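PDB 4XKY: dihydrodipicolinate synthase from Bacteroides thetaiotaomicron, which probably condenses pyruvate with aspartate semialdehyde in lysine biosynthesis through a Schiff-base intermediate. Local coordinates for residues A[56-60]-A[87-91]; A[92-96]-A[128-132]; A[104-108]-A[121-125]. All coordinates share one frame; numbering follows the deposited sequence.

The three contacts lie in neighbouring parts of a (beta/alpha)8 barrel, contacts 1 and 2 in its outer helical layer and contact 3 between that layer and the end of a strand. Contacts 1 and 2 share helix 85-97: one turn faces helix 56-70, the next the loop before strand 133-137, with centres about 11 Å apart. Contact 3, nested inside the loop closed by contact 2, touches contact 1 through Leu125 CD1 and Val89 CG2, 4.0 Å apart. It comes nearest to the predicted catalytic residues: the side chain of Ala106 is about 4 Å from that of Tyr136 and about 9 Å from that of Lys164; that of Arg59 in contact 1 is about 8 Å from Tyr136's.

Contact 1: A[56-60]-A[87-91]; sequences YKLRM and ESVNL
Tyr56 and Leu91 meet between two successive outer helices of the TIM barrel, 56-70 and 85-97. The short segments run 26° from parallel, and their axes stay 11.9 Å apart, a gap that suits a long aromatic side chain. Tyr56 has CG swung away from its backbone N, which sends the ring across to the first turns of helix 85-97. There its hydroxyl is gripped twice. It donates to the backbone oxygen Glu87 O, with Tyr56 OH 2.7 Å away, and it accepts from the side-chain amide of Asn90, whose ND2 also lies 2.7 Å from Tyr56 OH. The second bond is nearly straight, 166° at the hydrogen, and the phenol oxygen sits close to the amide plane; Asn90 ND2 in turn lies at the edge of the ring. A hydroxyl suits this place because it can give its proton to a carbonyl and accept an amide N-H at once; Glu87 O, which also takes the helical N-H of Leu91, thereby has two donors. Over one face of the ring stands a single carboxylate oxygen, Glu87 OE1, 3.1 Å from Tyr56 CZ, with the two planes 78° apart. OE2 of the same group is bonded to the backbone of a neighbouring subunit. Leu91 adds apolar packing: its CD2 lies 3.6 Å from Tyr56 CZ and 4.0 Å from Met60 CG, while its other branch, CD1, approaches Arg59 NH2 at 3.4 Å. Branched leucine thus serves ring, thioether chain and guanidinium together. Arg59 is anchored by a salt bridge to Asp82, in the loop between strand 76-79 and helix 85-97. Further along, Met60 packs on Leu94 of that helix, and at the start of helix 56-70 an aromatic residue of a neighbouring subunit meets the Tyr56 ring.

Contact 2: A[92-96]-A[128-132]; sequences ACLAA and QLPLP
Ala92 and Cys93, on one turn of helix 85-97, face the non-helical run of Leu129 and Pro130 at CA-CA distances of 6.4 Å for both pairs, Ala92 with Leu129 and Cys93 with Pro130, and no hydrogen bond joins the two backbones. Such closeness is possible because the helix presents small residues. The methyl of Ala92 sits between two partners, with CB 4.0 Å from Leu129 CD2 and likewise 4.0 Å from Pro130 CD. One turn on, Ala96 CB touches the ring carbon Pro130 CG at 3.6 Å, the tightest side-chain approach here, and Leu131 CG at 4.0 Å. The pyrrolidine ring therefore lies against the helix with CD at one alanine and CG at the next, and CG also comes within van der Waals range of Cys93, whose sulfur gives a looser touch. Proline fits this position well: it is compact, presents its apolar CG and CD, and brings no backbone N-H to this apolar surface. It also marks a bend in the chain, being flanked by Leu129 and Leu131 in extended conformations. Leu131 has CG placed opposite its carbonyl carbon (chi1 -66°), and this carries CD1 in beside the helix backbone, 3.8 Å from Ala96 N. Ala95 CB lies at 4.2 Å from the same Leu131 CD1. The two leucines do not stop at the helix, for Leu129 also packs on Ile80, just past strand 76-79, and Leu131 on Val103 of strand 102-105. Pro132 then pairs its backbone with Val103 as the chain enters the barrel. In the (beta/alpha)8 fold this is an alpha-to-beta loop, on the side remote from the catalytic end, resting on the neighbouring outer helix, 85-97.

Contact 3: A[104-108]-A[121-125]; sequences VSAPP and FYEHL
Tyr122 reaches from helix 115-125 to the backbone of Ser105 at the end of strand 102-105. From CB, with CG set opposite the carbonyl carbon (chi1 -76°), the ring leads away from the helix. CG, at its base, lies at the edge of the Phe121 ring, and further along Phe121 CD2 stands 3.6 Å above the middle of one Tyr122 face. Farther out, Tyr122 CE1 meets Ser105 OG at 3.5 Å, the serine oxygen lying near the ring plane at its edge. CZ passes the ring of Pro107, which is likewise set at the tyrosine edge, with Pro107 CD 3.4 Å from Tyr122 OH. At the tip that hydroxyl donates to Ser105 O over 2.9 Å. The C=O...OH angle is 106°, and the donor stands well above the carbonyl plane, off the lone-pair directions. Tyrosine suits this position because it spans the layer between helix and strand and adds a donor at Ser105 O, whose residue is already joined through its backbone to strand 133-137, while the small serine adds little bulk. Helix and strand belong to the beta-alpha-beta unit of strand 102-105, helix 115-125 and strand 133-137 in the TIM barrel; the strand end lies beside the predicted active-site residue Tyr136, on which Ala106 packs. Past the strand, two prolines, stiff and apolar, pack on Phe121: Pro107 CB over the middle of one face in a CH-pi contact, 4.3 Å from the centroid and 10° off the normal, and Pro108 CD obliquely, 3.7 Å from Phe121 CE1. Farther along the helix Leu125 sends CD2 to within 3.8 Å of Ser105 OG and packs on Val89 of helix 85-97.

Contact 1: A[56-60]-A[87-91]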
ATOM      1  N   TYR A  56       3.439  27.385  11.022  1.00 34.02           N
ATOM      2  CA  TYR A  56       2.244  28.188  10.760  1.00 35.41           C
ATOM      3  C   TYR A  56       2.592  29.622  10.470  1.00 33.00           C
ATOM      4  O   TYR A  56       2.039  30.229   9.583  1.00 32.76           O
ATOM      5  CB  TYR A  56       1.330  28.185  11.979  1.00 39.93           C
ATOM      6  CG  TYR A  56      -0.109  28.380  11.600  1.00 45.04           C
ATOM      7  CD1 TYR A  56      -0.777  27.390  10.894  1.00 46.75           C
ATOM      8  CD2 TYR A  56      -0.799  29.541  11.923  1.00 47.42           C
ATOM      9  CE1 TYR A  56      -2.096  27.535  10.528  1.00 49.53           C
ATOM     10  CE2 TYR A  56      -2.127  29.696  11.560  1.00 49.87           C
ATOM     11  CZ  TYR A  56      -2.764  28.679  10.859  1.00 48.82           C
ATOM     12  OH  TYR A  56      -4.070  28.755  10.466  1.00 50.82           O
ATOM     13  N   LYS A  57       3.513  30.180  11.239  1.00 33.05           N
ATOM     14  CA  LYS A  57       3.962  31.536  10.996  1.00 34.87           C
ATOM     15  C   LYS A  57       4.449  31.713   9.566  1.00 33.55           C
ATOM     16  O   LYS A  57       4.059  32.661   8.872  1.00 32.50           O
ATOM     17  CB  LYS A  57       5.069  31.905  11.984  1.00 40.41           C
ATOM     18  CG  LYS A  57       5.585  33.332  11.854  1.00 45.59           C
ATOM     19  CD  LYS A  57       6.901  33.490  12.607  1.00 51.44           C
ATOM     20  CE  LYS A  57       8.104  33.189  11.720  1.00 53.55           C
ATOM     21  NZ  LYS A  57       9.358  33.118  12.515  1.00 56.10           N
ATOM     22  N   LEU A  58       5.286  30.793   9.104  1.00 30.84           N
ATOM     23  CA  LEU A  58       5.855  30.945   7.767  1.00 30.93           C
ATOM     24  C   LEU A  58       4.807  30.802   6.684  1.00 29.74           C
ATOM     25  O   LEU A  58       4.809  31.556   5.731  1.00 30.26           O
ATOM     26  CB  LEU A  58       6.975  29.953   7.554  1.00 32.13           C
ATOM     27  CG  LEU A  58       8.040  30.225   6.519  1.00 34.24           C
ATOM     28  CD1 LEU A  58       8.538  31.642   6.566  1.00 36.23           C
ATOM     29  CD2 LEU A  58       9.183  29.281   6.790  1.00 34.54           C
ATOM     30  N   ARG A  59       3.875  29.876   6.855  1.00 28.62           N
ATOM     31  CA  ARG A  59       2.770  29.754   5.916  1.00 29.42           C
ATOM     32  C   ARG A  59       1.994  31.101   5.862  1.00 30.17           C
ATOM     33  O   ARG A  59       1.634  31.568   4.795  1.00 29.17           O
ATOM     34  CB  ARG A  59       1.870  28.587   6.305  1.00 30.04           C
ATOM     35  CG  ARG A  59       2.562  27.244   6.175  1.00 32.06           C
ATOM     36  CD  ARG A  59       1.951  26.186   7.071  1.00 34.74           C
ATOM     37  NE  ARG A  59       0.703  25.681   6.512  1.00 36.37           N
ATOM     38  CZ  ARG A  59      -0.152  24.910   7.170  1.00 38.30           C
ATOM     39  NH1 ARG A  59       0.092  24.567   8.439  1.00 38.89           N
ATOM     40  NH2 ARG A  59      -1.266  24.507   6.567  1.00 39.00           N
ATOM     41  N   MET A  60       1.769  31.734   7.006  1.00 31.11           N
ATOM     42  CA  MET A  60       1.052  33.016   7.006  1.00 32.66           C
ATOM     43  C   MET A  60       1.837  34.116   6.304  1.00 31.31           C
ATOM     44  O   MET A  60       1.267  34.874   5.531  1.00 29.43           O
ATOM     45  CB  MET A  60       0.648  33.436   8.411  1.00 36.01           C
ATOM     46  CG  MET A  60      -0.430  32.514   8.959  1.00 40.37           C
ATOM     47  SD  MET A  60      -1.107  32.848  10.604  1.00 49.35           S
ATOM     48  CE  MET A  60       0.351  33.201  11.584  1.00 47.12           C
ATOM     49  N   GLU A  87      -7.353  25.249  11.963  1.00 33.33           N
ATOM     50  CA  GLU A  87      -6.203  25.909  11.342  1.00 33.57           C
ATOM     51  C   GLU A  87      -6.434  26.198   9.855  1.00 33.05           C
ATOM     52  O   GLU A  87      -6.072  27.257   9.341  1.00 31.73           O
ATOM     53  CB  GLU A  87      -4.927  25.060  11.514  1.00 32.95           C
ATOM     54  CG  GLU A  87      -4.497  24.817  12.957  1.00 35.39           C
ATOM     55  CD  GLU A  87      -4.300  26.081  13.761  1.00 37.67           C
ATOM     56  OE1 GLU A  87      -4.141  27.155  13.146  1.00 41.13           O
ATOM     57  OE2 GLU A  87      -4.329  26.007  15.013  1.00 38.90           O
ATOM     58  N   SER A  88      -7.055  25.247   9.170  1.00 33.31           N
ATOM     59  CA  SER A  88      -7.396  25.436   7.774  1.00 33.87           C
ATOM     60  C   SER A  88      -8.330  26.661   7.547  1.00 35.42           C
ATOM     61  O   SER A  88      -8.068  27.511   6.676  1.00 32.64           O
ATOM     62  CB  SER A  88      -7.982  24.137   7.217  1.00 35.03           C
ATOM     63  OG  SER A  88      -8.364  24.310   5.873  1.00 35.79           O
ATOM     64  N   VAL A  89      -9.393  26.765   8.349  1.00 35.41           N
ATOM     65  CA  VAL A  89     -10.316  27.882   8.244  1.00 36.43           C
ATOM     66  C   VAL A  89      -9.572  29.199   8.545  1.00 35.75           C
ATOM     67  O   VAL A  89      -9.767  30.188   7.857  1.00 33.98           O
ATOM     68  CB  VAL A  89     -11.542  27.686   9.160  1.00 37.49           C
ATOM     69  CG1 VAL A  89     -12.362  28.974   9.253  1.00 38.45           C
ATOM     70  CG2 VAL A  89     -12.398  26.525   8.632  1.00 37.77           C
ATOM     71  N   ASN A  90      -8.680  29.191   9.530  1.00 35.69           N
ATOM     72  CA  ASN A  90      -7.917  30.385   9.858  1.00 38.20           C
ATOM     73  C   ASN A  90      -7.051  30.851   8.664  1.00 36.59           C
ATOM     74  O   ASN A  90      -6.933  32.050   8.415  1.00 35.41           O
ATOM     75  CB  ASN A  90      -7.078  30.135  11.121  1.00 41.88           C
ATOM     76  CG  ASN A  90      -6.224  31.330  11.500  1.00 47.18           C
ATOM     77  OD1 ASN A  90      -6.729  32.328  11.998  1.00 51.80           O
ATOM     78  ND2 ASN A  90      -4.924  31.238  11.250  1.00 47.88           N
ATOM     79  N   LEU A  91      -6.463  29.917   7.914  1.00 34.04           N
ATOM     80  CA  LEU A  91      -5.650  30.309   6.768  1.00 34.34           C
ATOM     81  C   LEU A  91      -6.518  30.886   5.674  1.00 33.89           C
ATOM     82  O   LEU A  91      -6.098  31.852   5.003  1.00 31.92           O
ATOM     83  CB  LEU A  91      -4.842  29.154   6.186  1.00 34.45           C
ATOM     84  CG  LEU A  91      -3.704  28.603   7.036  1.00 36.41           C
ATOM     85  CD1 LEU A  91      -3.053  27.439   6.311  1.00 36.30           C
ATOM     86  CD2 LEU A  91      -2.668  29.673   7.356  1.00 37.47           C
TER

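Contact 2: A[92-96]-A[128-132]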
ATOM      1  N   ALA A  92      -7.694  30.281   5.472  1.00 31.81           N
ATOM      2  CA  ALA A  92      -8.664  30.806   4.508  1.00 32.68           C
ATOM      3  C   ALA A  92      -9.056  32.245   4.840  1.00 34.47           C
ATOM      4  O   ALA A  92      -9.061  33.074   3.954  1.00 35.30           O
ATOM      5  CB  ALA A  92      -9.907  29.943   4.432  1.00 32.32           C
ATOM      6  N   CYS A  93      -9.384  32.540   6.097  1.00 36.14           N
ATOM      7  CA  CYS A  93      -9.736  33.919   6.497  1.00 38.50           C
ATOM      8  C   CYS A  93      -8.585  34.911   6.305  1.00 38.93           C
ATOM      9  O   CYS A  93      -8.795  36.049   5.881  1.00 36.92           O
ATOM     10  CB  CYS A  93     -10.238  33.956   7.936  1.00 40.63           C
ATOM     11  SG  CYS A  93     -11.750  32.963   8.105  1.00 45.32           S
ATOM     12  N   LEU A  94      -7.373  34.465   6.609  1.00 37.88           N
ATOM     13  CA  LEU A  94      -6.188  35.261   6.393  1.00 38.31           C
ATOM     14  C   LEU A  94      -6.034  35.545   4.902  1.00 37.00           C
ATOM     15  O   LEU A  94      -5.865  36.689   4.494  1.00 39.35           O
ATOM     16  CB  LEU A  94      -4.965  34.525   6.923  1.00 39.33           C
ATOM     17  CG  LEU A  94      -3.675  35.286   6.616  1.00 40.39           C
ATOM     18  CD1 LEU A  94      -3.469  36.349   7.681  1.00 42.97           C
ATOM     19  CD2 LEU A  94      -2.471  34.372   6.529  1.00 41.17           C
ATOM     20  N   ALA A  95      -6.118  34.499   4.091  1.00 35.17           N
ATOM     21  CA  ALA A  95      -6.147  34.646   2.638  1.00 34.53           C
ATOM     22  C   ALA A  95      -7.173  35.686   2.187  1.00 36.36           C
ATOM     23  O   ALA A  95      -6.826  36.601   1.431  1.00 38.66           O
ATOM     24  CB  ALA A  95      -6.407  33.309   1.957  1.00 33.01           C
ATOM     25  N   ALA A  96      -8.412  35.588   2.662  1.00 36.50           N
ATOM     26  CA  ALA A  96      -9.432  36.585   2.280  1.00 38.94           C
ATOM     27  C   ALA A  96      -9.057  38.001   2.676  1.00 39.92           C
ATOM     28  O   ALA A  96      -9.186  38.913   1.866  1.00 41.13           O
ATOM     29  CB  ALA A  96     -10.795  36.249   2.870  1.00 38.89           C
ATOM     30  N   GLN A 128     -18.015  27.753   6.214  1.00 42.25           N
ATOM     31  CA  GLN A 128     -17.003  28.422   7.024  1.00 41.43           C
ATOM     32  C   GLN A 128     -15.981  29.190   6.204  1.00 39.94           C
ATOM     33  O   GLN A 128     -15.158  29.884   6.780  1.00 39.45           O
ATOM     34  CB  GLN A 128     -16.237  27.392   7.869  1.00 40.60           C
ATOM     35  CG  GLN A 128     -17.115  26.464   8.685  1.00 41.38           C
ATOM     36  CD  GLN A 128     -16.300  25.595   9.601  1.00 40.64           C
ATOM     37  OE1 GLN A 128     -15.564  26.104  10.439  1.00 42.36           O
ATOM     38  NE2 GLN A 128     -16.406  24.277   9.439  1.00 39.97           N
ATOM     39  N   LEU A 129     -15.985  29.034   4.880  1.00 40.45           N
ATOM     40  CA  LEU A 129     -14.925  29.620   4.030  1.00 39.52           C
ATOM     41  C   LEU A 129     -15.396  30.931   3.408  1.00 40.37           C
ATOM     42  O   LEU A 129     -16.520  31.010   2.967  1.00 40.48           O
ATOM     43  CB  LEU A 129     -14.585  28.678   2.887  1.00 38.46           C
ATOM     44  CG  LEU A 129     -14.133  27.279   3.253  1.00 37.87           C
ATOM     45  CD1 LEU A 129     -13.821  26.513   1.990  1.00 37.19           C
ATOM     46  CD2 LEU A 129     -12.934  27.341   4.162  1.00 37.06           C
ATOM     47  N   PRO A 130     -14.535  31.949   3.343  1.00 39.38           N
ATOM     48  CA  PRO A 130     -14.930  33.234   2.770  1.00 39.79           C
ATOM     49  C   PRO A 130     -14.520  33.433   1.300  1.00 39.06           C
ATOM     50  O   PRO A 130     -14.657  34.531   0.779  1.00 41.33           O
ATOM     51  CB  PRO A 130     -14.186  34.218   3.660  1.00 40.02           C
ATOM     52  CG  PRO A 130     -12.894  33.512   3.915  1.00 40.01           C
ATOM     53  CD  PRO A 130     -13.257  32.055   4.064  1.00 39.07           C
ATOM     54  N   LEU A 131     -14.019  32.386   0.643  1.00 37.13           N
ATOM     55  CA  LEU A 131     -13.605  32.453  -0.759  1.00 35.40           C
ATOM     56  C   LEU A 131     -14.040  31.197  -1.509  1.00 35.32           C
ATOM     57  O   LEU A 131     -14.269  30.151  -0.887  1.00 34.91           O
ATOM     58  CB  LEU A 131     -12.078  32.596  -0.846  1.00 34.65           C
ATOM     59  CG  LEU A 131     -11.443  33.893  -0.321  1.00 34.59           C
ATOM     60  CD1 LEU A 131      -9.934  33.763  -0.242  1.00 33.05           C
ATOM     61  CD2 LEU A 131     -11.824  35.133  -1.128  1.00 35.94           C
ATOM     62  N   PRO A 132     -14.130  31.276  -2.854  1.00 35.75           N
ATOM     63  CA  PRO A 132     -14.423  30.074  -3.638  1.00 35.34           C
ATOM     64  C   PRO A 132     -13.370  28.997  -3.415  1.00 33.93           C
ATOM     65  O   PRO A 132     -12.242  29.305  -3.014  1.00 34.69           O
ATOM     66  CB  PRO A 132     -14.367  30.560  -5.090  1.00 36.48           C
ATOM     67  CG  PRO A 132     -14.508  32.039  -5.040  1.00 36.79           C
ATOM     68  CD  PRO A 132     -14.025  32.485  -3.696  1.00 36.41           C
TER

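Contact 3: A[104-108]-A[121-125]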
ATOM      1  N   VAL A 104      -7.694  26.360  -1.906  1.00 32.07           N
ATOM      2  CA  VAL A 104      -7.523  25.028  -2.479  1.00 32.99           C
ATOM      3  C   VAL A 104      -7.454  24.074  -1.293  1.00 32.37           C
ATOM      4  O   VAL A 104      -6.724  24.327  -0.340  1.00 29.73           O
ATOM      5  CB  VAL A 104      -6.223  24.951  -3.293  1.00 34.62           C
ATOM      6  CG1 VAL A 104      -6.085  23.607  -3.989  1.00 35.54           C
ATOM      7  CG2 VAL A 104      -6.187  26.072  -4.315  1.00 37.06           C
ATOM      8  N   SER A 105      -8.217  22.994  -1.331  1.00 33.01           N
ATOM      9  CA  SER A 105      -8.340  22.151  -0.157  1.00 36.40           C
ATOM     10  C   SER A 105      -8.422  20.671  -0.479  1.00 37.90           C
ATOM     11  O   SER A 105      -9.220  20.258  -1.325  1.00 39.02           O
ATOM     12  CB  SER A 105      -9.613  22.533   0.587  1.00 38.86           C
ATOM     13  OG  SER A 105     -10.046  21.470   1.403  1.00 43.72           O
ATOM     14  N   ALA A 106      -7.625  19.884   0.231  1.00 38.18           N
ATOM     15  CA  ALA A 106      -7.752  18.429   0.248  1.00 40.03           C
ATOM     16  C   ALA A 106      -8.183  18.025   1.640  1.00 42.05           C
ATOM     17  O   ALA A 106      -7.772  18.641   2.618  1.00 42.32           O
ATOM     18  CB  ALA A 106      -6.420  17.768  -0.070  1.00 39.48           C
ATOM     19  N   PRO A 107      -8.988  16.970   1.749  1.00 44.32           N
ATOM     20  CA  PRO A 107      -9.296  16.509   3.097  1.00 45.50           C
ATOM     21  C   PRO A 107      -8.053  15.887   3.725  1.00 44.50           C
ATOM     22  O   PRO A 107      -7.180  15.385   3.012  1.00 41.20           O
ATOM     23  CB  PRO A 107     -10.393  15.470   2.872  1.00 46.38           C
ATOM     24  CG  PRO A 107     -10.128  14.944   1.489  1.00 45.68           C
ATOM     25  CD  PRO A 107      -9.435  16.026   0.709  1.00 44.74           C
ATOM     26  N   PRO A 108      -7.951  15.946   5.054  1.00 47.15           N
ATOM     27  CA  PRO A 108      -6.760  15.469   5.744  1.00 50.07           C
ATOM     28  C   PRO A 108      -6.566  13.969   5.508  1.00 52.03           C
ATOM     29  O   PRO A 108      -7.553  13.253   5.379  1.00 51.48           O
ATOM     30  CB  PRO A 108      -7.085  15.748   7.210  1.00 50.56           C
ATOM     31  CG  PRO A 108      -8.566  15.708   7.279  1.00 49.81           C
ATOM     32  CD  PRO A 108      -9.004  16.349   5.996  1.00 49.07           C
ATOM     33  N   PHE A 121     -17.677  16.126   4.638  1.00 43.03           N
ATOM     34  CA  PHE A 121     -16.538  16.968   4.981  1.00 40.71           C
ATOM     35  C   PHE A 121     -16.679  18.341   4.343  1.00 40.12           C
ATOM     36  O   PHE A 121     -16.598  19.355   5.015  1.00 40.03           O
ATOM     37  CB  PHE A 121     -15.227  16.341   4.525  1.00 41.11           C
ATOM     38  CG  PHE A 121     -14.046  17.200   4.810  1.00 41.30           C
ATOM     39  CD1 PHE A 121     -13.406  17.130   6.030  1.00 43.15           C
ATOM     40  CD2 PHE A 121     -13.604  18.119   3.885  1.00 40.86           C
ATOM     41  CE1 PHE A 121     -12.325  17.943   6.314  1.00 42.97           C
ATOM     42  CE2 PHE A 121     -12.534  18.942   4.165  1.00 41.60           C
ATOM     43  CZ  PHE A 121     -11.889  18.861   5.385  1.00 42.25           C
ATOM     44  N   TYR A 122     -16.889  18.358   3.035  1.00 39.77           N
ATOM     45  CA  TYR A 122     -17.044  19.607   2.304  1.00 39.98           C
ATOM     46  C   TYR A 122     -18.320  20.341   2.619  1.00 43.13           C
ATOM     47  O   TYR A 122     -18.325  21.573   2.635  1.00 42.79           O
ATOM     48  CB  TYR A 122     -16.852  19.373   0.808  1.00 38.53           C
ATOM     49  CG  TYR A 122     -15.396  19.214   0.581  1.00 36.92           C
ATOM     50  CD1 TYR A 122     -14.551  20.317   0.672  1.00 36.51           C
ATOM     51  CD2 TYR A 122     -14.835  17.974   0.374  1.00 37.32           C
ATOM     52  CE1 TYR A 122     -13.192  20.187   0.532  1.00 37.06           C
ATOM     53  CE2 TYR A 122     -13.466  17.832   0.221  1.00 36.16           C
ATOM     54  CZ  TYR A 122     -12.647  18.940   0.314  1.00 36.77           C
ATOM     55  OH  TYR A 122     -11.278  18.824   0.162  1.00 36.51           O
ATOM     56  N   GLU A 123     -19.391  19.604   2.918  1.00 47.47           N
ATOM     57  CA  GLU A 123     -20.635  20.249   3.341  1.00 49.39           C
ATOM     58  C   GLU A 123     -20.473  21.022   4.649  1.00 47.12           C
ATOM     59  O   GLU A 123     -21.027  22.098   4.790  1.00 46.36           O
ATOM     60  CB  GLU A 123     -21.804  19.258   3.420  1.00 53.84           C
ATOM     61  CG  GLU A 123     -22.474  19.050   2.063  1.00 58.63           C
ATOM     62  CD  GLU A 123     -23.557  17.978   2.059  1.00 64.83           C
ATOM     63  OE1 GLU A 123     -24.063  17.596   3.143  1.00 67.50           O
ATOM     64  OE2 GLU A 123     -23.910  17.518   0.951  1.00 69.52           O
ATOM     65  N   HIS A 124     -19.716  20.485   5.597  1.00 45.97           N
ATOM     66  CA  HIS A 124     -19.414  21.210   6.838  1.00 45.58           C
ATOM     67  C   HIS A 124     -18.350  22.306   6.638  1.00 42.92           C
ATOM     68  O   HIS A 124     -18.359  23.323   7.343  1.00 40.81           O
ATOM     69  CB  HIS A 124     -18.925  20.246   7.918  1.00 47.97           C
ATOM     70  CG  HIS A 124     -19.930  19.200   8.310  1.00 54.04           C
ATOM     71  ND1 HIS A 124     -21.292  19.429   8.317  1.00 58.57           N
ATOM     72  CD2 HIS A 124     -19.763  17.929   8.750  1.00 57.20           C
ATOM     73  CE1 HIS A 124     -21.919  18.338   8.722  1.00 60.15           C
ATOM     74  NE2 HIS A 124     -21.015  17.413   8.989  1.00 59.78           N
ATOM     75  N   LEU A 125     -17.417  22.101   5.705  1.00 39.66           N
ATOM     76  CA  LEU A 125     -16.339  23.070   5.524  1.00 38.05           C
ATOM     77  C   LEU A 125     -16.866  24.341   4.837  1.00 37.95           C
ATOM     78  O   LEU A 125     -16.546  25.461   5.255  1.00 35.48           O
ATOM     79  CB  LEU A 125     -15.161  22.476   4.732  1.00 37.83           C
ATOM     80  CG  LEU A 125     -13.978  23.429   4.485  1.00 38.21           C
ATOM     81  CD1 LEU A 125     -13.325  23.884   5.783  1.00 37.71           C
ATOM     82  CD2 LEU A 125     -12.947  22.811   3.549  1.00 38.89           C
TER